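PDB 5YLY: nitrate reductase from Ulva prolifera, which probably reduces nitrate to nitrite with NADH in nitrate assimilation, and is represented here by its FAD-binding cytochrome b5 reductase domain. Local coordinates for residues T91-N96 against G173-Y178. Sequence-based numbering, arbitrary orientation.
Sequences TPTTAN and GLTPMY. With FAD (flavin-adenine dinucleotide), chain C.
T93 meets the Y178 ring at its edge, close to the ring plane, with CB 4.1 Å from CE2; L215 and E211 of helix 209-218 also touch the tyrosine. The second flat group, the flavin of FAD, is approached from both sides of its plane. Displaced to one side, the backbone N of T91 donates a fairly long hydrogen bond to FAD N5 (3.3 Å, 152° at the hydrogen). From the opposite side, T175 OG1 gives its hydrogen to FAD O4 over 2.7 Å, and P176 CG stands 3.8 Å from FAD C6. With chi1 at 60°, the T175 hydroxyl sits between its own N and carbonyl carbon and points at the flavin, while its methyl lies by FAD O4 and only loosely meets T93, CG2 to CG2 at 4.1 Å. T91 closes the Arg-x-Tyr-Thr motif of the FAD-binding barrel, and T175 and P176 end the Gly-x-Gly-x-Thr-Pro motif, which leads into helix 174-185 of the NAD-binding domain, so the contact joins the two domains of the ferredoxin reductase-like fold at the flavin. T91 turns OG1 beside its backbone N (chi1 -60°), 3.5 Å from P176 CG, which leaves CG2 to pack 3.6 Å from the carbonyl O of T175. With an alanine here, both branches are gone, which would probably leave a gap beside P176 CG and the T175 carbonyl. No direct hydrogen bond links the segments; instead one water donates to both P92 O and, at 2.8 Å, T175 O. K182, on helix 174-185, hydrogen-bonds T93 O through NZ.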
ATOM      1  N   THR A  91       2.958   0.144   5.364  1.00 23.33           N
ATOM      2  CA  THR A  91       3.322   1.309   4.568  1.00 21.71           C
ATOM      3  C   THR A  91       2.425   2.412   5.094  1.00 24.31           C
ATOM      4  O   THR A  91       1.200   2.381   4.890  1.00 22.17           O
ATOM      5  CB  THR A  91       3.168   1.129   3.068  1.00 26.56           C
ATOM      6  OG1 THR A  91       3.994   0.058   2.634  1.00 26.07           O
ATOM      7  CG2 THR A  91       3.574   2.415   2.296  1.00 24.46           C
ATOM      8  N   PRO A  92       2.998   3.422   5.762  1.00 22.61           N
ATOM      9  CA  PRO A  92       2.140   4.517   6.278  1.00 21.65           C
ATOM     10  C   PRO A  92       1.455   5.268   5.147  1.00 24.50           C
ATOM     11  O   PRO A  92       1.913   5.228   3.996  1.00 23.45           O
ATOM     12  CB  PRO A  92       3.147   5.483   6.931  1.00 23.03           C
ATOM     13  CG  PRO A  92       4.349   4.672   7.175  1.00 29.19           C
ATOM     14  CD  PRO A  92       4.418   3.620   6.111  1.00 25.53           C
ATOM     15  N   THR A  93       0.342   5.949   5.470  1.00 21.67           N
ATOM     16  CA  THR A  93      -0.349   6.754   4.466  1.00 21.26           C
ATOM     17  C   THR A  93       0.233   8.171   4.398  1.00 24.69           C
ATOM     18  O   THR A  93      -0.303   9.039   3.692  1.00 23.62           O
ATOM     19  CB  THR A  93      -1.846   6.758   4.731  1.00 23.14           C
ATOM     20  OG1 THR A  93      -2.079   7.228   6.064  1.00 22.18           O
ATOM     21  CG2 THR A  93      -2.462   5.384   4.535  1.00 22.72           C
ATOM     22  N   THR A  94       1.295   8.418   5.166  1.00 24.30           N
ATOM     23  CA  THR A  94       2.073   9.652   5.110  1.00 24.16           C
ATOM     24  C   THR A  94       3.494   9.191   4.760  1.00 28.08           C
ATOM     25  O   THR A  94       3.832   8.010   4.942  1.00 27.97           O
ATOM     26  CB  THR A  94       2.080  10.453   6.441  1.00 24.76           C
ATOM     27  OG1 THR A  94       2.544   9.613   7.500  1.00 23.78           O
ATOM     28  CG2 THR A  94       0.706  10.998   6.802  1.00 26.04           C
ATOM     29  N   ALA A  95       4.330  10.095   4.280  1.00 27.46           N
ATOM     30  CA  ALA A  95       5.730   9.725   4.010  1.00 28.54           C
ATOM     31  C   ALA A  95       6.632  10.933   4.362  1.00 32.09           C
ATOM     32  O   ALA A  95       6.284  11.669   5.308  1.00 29.31           O
ATOM     33  CB  ALA A  95       5.885   9.249   2.560  1.00 29.33           C
ATOM     34  N   ASN A  96       7.722  11.191   3.605  1.00 29.84           N
ATOM     35  CA  ASN A  96       8.660  12.267   3.970  1.00 29.64           C
ATOM     36  C   ASN A  96       8.070  13.670   3.976  1.00 33.20           C
ATOM     37  O   ASN A  96       8.578  14.528   4.698  1.00 33.52           O
ATOM     38  CB  ASN A  96       9.919  12.219   3.113  1.00 32.85           C
ATOM     39  CG  ASN A  96      10.794  11.038   3.447  1.00 43.88           C
ATOM     40  OD1 ASN A  96      10.646  10.419   4.502  1.00 32.33           O
ATOM     41  ND2 ASN A  96      11.743  10.706   2.561  1.00 32.90           N
ATOM     42  N   GLY A 173      -2.822  -4.639   0.579  1.00 28.73           N
ATOM     43  CA  GLY A 173      -1.773  -4.354  -0.402  1.00 28.03           C
ATOM     44  C   GLY A 173      -1.921  -2.976  -1.028  1.00 27.54           C
ATOM     45  O   GLY A 173      -1.051  -2.523  -1.785  1.00 27.58           O
ATOM     46  N   LEU A 174      -3.029  -2.276  -0.725  1.00 23.83           N
ATOM     47  CA  LEU A 174      -3.195  -0.948  -1.272  1.00 23.83           C
ATOM     48  C   LEU A 174      -2.170   0.099  -0.810  1.00 25.50           C
ATOM     49  O   LEU A 174      -1.784   0.932  -1.631  1.00 25.64           O
ATOM     50  CB  LEU A 174      -4.629  -0.396  -1.029  1.00 23.87           C
ATOM     51  CG  LEU A 174      -4.843   1.013  -1.607  1.00 30.12           C
ATOM     52  CD1 LEU A 174      -4.943   1.032  -3.134  1.00 29.32           C
ATOM     53  CD2 LEU A 174      -5.937   1.776  -0.888  1.00 32.82           C
ATOM     54  N   THR A 175      -1.805   0.150   0.491  1.00 22.32           N
ATOM     55  CA  THR A 175      -0.978   1.294   0.978  1.00 21.95           C
ATOM     56  C   THR A 175       0.400   1.396   0.297  1.00 23.95           C
ATOM     57  O   THR A 175       0.755   2.543  -0.001  1.00 24.94           O
ATOM     58  CB  THR A 175      -0.908   1.354   2.478  1.00 25.06           C
ATOM     59  OG1 THR A 175      -0.327   0.155   2.955  1.00 26.05           O
ATOM     60  CG2 THR A 175      -2.305   1.560   3.102  1.00 24.30           C
ATOM     61  N   PRO A 176       1.115   0.317  -0.122  1.00 23.47           N
ATOM     62  CA  PRO A 176       2.343   0.545  -0.911  1.00 22.90           C
ATOM     63  C   PRO A 176       2.021   1.267  -2.221  1.00 25.63           C
ATOM     64  O   PRO A 176       2.790   2.114  -2.637  1.00 26.39           O
ATOM     65  CB  PRO A 176       2.875  -0.877  -1.140  1.00 24.87           C
ATOM     66  CG  PRO A 176       2.388  -1.650   0.075  1.00 28.97           C
ATOM     67  CD  PRO A 176       0.967  -1.118   0.196  1.00 24.57           C
ATOM     68  N   MET A 177       0.861   0.957  -2.866  1.00 23.32           N
ATOM     69  CA  MET A 177       0.449   1.639  -4.120  1.00 21.86           C
ATOM     70  C   MET A 177       0.104   3.096  -3.845  1.00 25.61           C
ATOM     71  O   MET A 177       0.581   3.982  -4.552  1.00 25.03           O
ATOM     72  CB  MET A 177      -0.782   0.950  -4.785  1.00 23.83           C
ATOM     73  CG  MET A 177      -0.568  -0.503  -5.082  1.00 27.12           C
ATOM     74  SD  MET A 177       0.995  -0.782  -5.944  1.00 29.79           S
ATOM     75  CE  MET A 177       1.127  -2.523  -5.753  1.00 30.10           C
ATOM     76  N   TYR A 178      -0.711   3.339  -2.815  1.00 22.49           N
ATOM     77  CA  TYR A 178      -1.139   4.691  -2.429  1.00 22.09           C
ATOM     78  C   TYR A 178       0.085   5.635  -2.178  1.00 21.89           C
ATOM     79  O   TYR A 178       0.097   6.781  -2.626  1.00 21.91           O
ATOM     80  CB  TYR A 178      -2.025   4.557  -1.189  1.00 22.34           C
ATOM     81  CG  TYR A 178      -2.719   5.826  -0.764  1.00 23.12           C
ATOM     82  CD1 TYR A 178      -3.603   6.485  -1.617  1.00 23.80           C
ATOM     83  CD2 TYR A 178      -2.492   6.376   0.491  1.00 25.57           C
ATOM     84  CE1 TYR A 178      -4.261   7.655  -1.219  1.00 26.03           C
ATOM     85  CE2 TYR A 178      -3.188   7.516   0.918  1.00 26.97           C
ATOM     86  CZ  TYR A 178      -4.060   8.160   0.056  1.00 29.86           C
ATOM     87  OH  TYR A 178      -4.729   9.294   0.491  1.00 28.22           O
TER
HETATM   88  PA  FAD C1001      -2.384 -12.339  11.275  1.00 42.98           P
HETATM   89  O1A FAD C1001      -2.423 -12.838  12.671  1.00 44.96           O
HETATM   90  O2A FAD C1001      -1.004 -12.289  10.662  1.00 41.68           O
HETATM   91  O5B FAD C1001      -3.409 -13.240  10.394  1.00 47.99           O
HETATM   92  C5B FAD C1001      -3.021 -13.699   9.081  1.00 53.98           C
HETATM   93  C4B FAD C1001      -4.126 -13.441   8.088  1.00 55.97           C
HETATM   94  O4B FAD C1001      -5.362 -14.050   8.524  1.00 57.23           O
HETATM   95  C3B FAD C1001      -4.494 -11.983   7.861  1.00 56.86           C
HETATM   96  O3B FAD C1001      -3.554 -11.316   7.022  1.00 58.97           O
HETATM   97  C2B FAD C1001      -5.885 -12.104   7.232  1.00 55.99           C
HETATM   98  O2B FAD C1001      -5.827 -12.287   5.823  1.00 58.68           O
HETATM   99  C1B FAD C1001      -6.451 -13.362   7.922  1.00 54.67           C
HETATM  100  N9A FAD C1001      -7.467 -13.090   8.941  1.00 49.00           N
HETATM  101  C8A FAD C1001      -7.328 -13.227  10.298  1.00 49.33           C
HETATM  102  N7A FAD C1001      -8.392 -12.881  10.983  1.00 48.51           N
HETATM  103  C5A FAD C1001      -9.293 -12.477  10.009  1.00 46.81           C
HETATM  104  C6A FAD C1001     -10.594 -11.934  10.082  1.00 49.30           C
HETATM  105  N6A FAD C1001     -11.164 -11.524  11.219  1.00 50.88           N
HETATM  106  N1A FAD C1001     -11.233 -11.672   8.920  1.00 51.08           N
HETATM  107  C2A FAD C1001     -10.589 -11.893   7.766  1.00 51.03           C
HETATM  108  N3A FAD C1001      -9.346 -12.348   7.576  1.00 49.89           N
HETATM  109  C4A FAD C1001      -8.746 -12.621   8.744  1.00 47.45           C
HETATM  110  N1  FAD C1001      -1.955  -3.860   6.597  1.00 26.63           N
HETATM  111  C2  FAD C1001      -2.719  -2.771   6.926  1.00 25.22           C
HETATM  112  O2  FAD C1001      -3.778  -2.914   7.555  1.00 26.42           O
HETATM  113  N3  FAD C1001      -2.293  -1.486   6.549  1.00 24.66           N
HETATM  114  C4  FAD C1001      -1.131  -1.190   5.839  1.00 23.99           C
HETATM  115  O4  FAD C1001      -0.802  -0.038   5.635  1.00 24.99           O
HETATM  116  C4X FAD C1001      -0.342  -2.362   5.466  1.00 25.88           C
HETATM  117  N5  FAD C1001       0.749  -2.178   4.760  1.00 26.54           N
HETATM  118  C5X FAD C1001       1.479  -3.304   4.373  1.00 27.03           C
HETATM  119  C6  FAD C1001       2.629  -3.122   3.591  1.00 28.38           C
HETATM  120  C7  FAD C1001       3.395  -4.213   3.181  1.00 29.66           C
HETATM  121  C7M FAD C1001       4.605  -3.967   2.314  1.00 30.08           C
HETATM  122  C8  FAD C1001       3.005  -5.528   3.555  1.00 30.89           C
HETATM  123  C8M FAD C1001       3.841  -6.734   3.169  1.00 29.57           C
HETATM  124  C9  FAD C1001       1.849  -5.710   4.313  1.00 31.90           C
HETATM  125  C9A FAD C1001       1.087  -4.609   4.731  1.00 27.63           C
HETATM  126  N10 FAD C1001      -0.085  -4.760   5.538  1.00 26.48           N
HETATM  127  C10 FAD C1001      -0.837  -3.662   5.904  1.00 26.78           C
HETATM  128  C1' FAD C1001      -0.459  -6.057   6.128  1.00 25.66           C
HETATM  129  C2' FAD C1001       0.166  -6.285   7.505  1.00 30.57           C
HETATM  130  O2' FAD C1001       1.563  -6.560   7.387  1.00 28.23           O
HETATM  131  C3' FAD C1001      -0.497  -7.428   8.275  1.00 31.32           C
HETATM  132  O3' FAD C1001      -0.396  -8.636   7.529  1.00 34.11           O
HETATM  133  C4' FAD C1001      -1.945  -7.154   8.688  1.00 31.84           C
HETATM  134  O4' FAD C1001      -1.967  -6.041   9.583  1.00 30.03           O
HETATM  135  C5' FAD C1001      -2.622  -8.338   9.350  1.00 32.87           C
HETATM  136  O5' FAD C1001      -1.754  -8.853  10.381  1.00 32.16           O
HETATM  137  P   FAD C1001      -2.344  -9.503  11.730  1.00 34.96           P
HETATM  138  O1P FAD C1001      -1.227  -9.791  12.658  1.00 33.81           O
HETATM  139  O2P FAD C1001      -3.486  -8.671  12.260  1.00 33.65           O
HETATM  140  O3P FAD C1001      -2.967 -10.855  11.174  1.00 36.82           O
HETATM  141  O   HOH W   1       0.330   4.785   1.667  1.00 24.29           O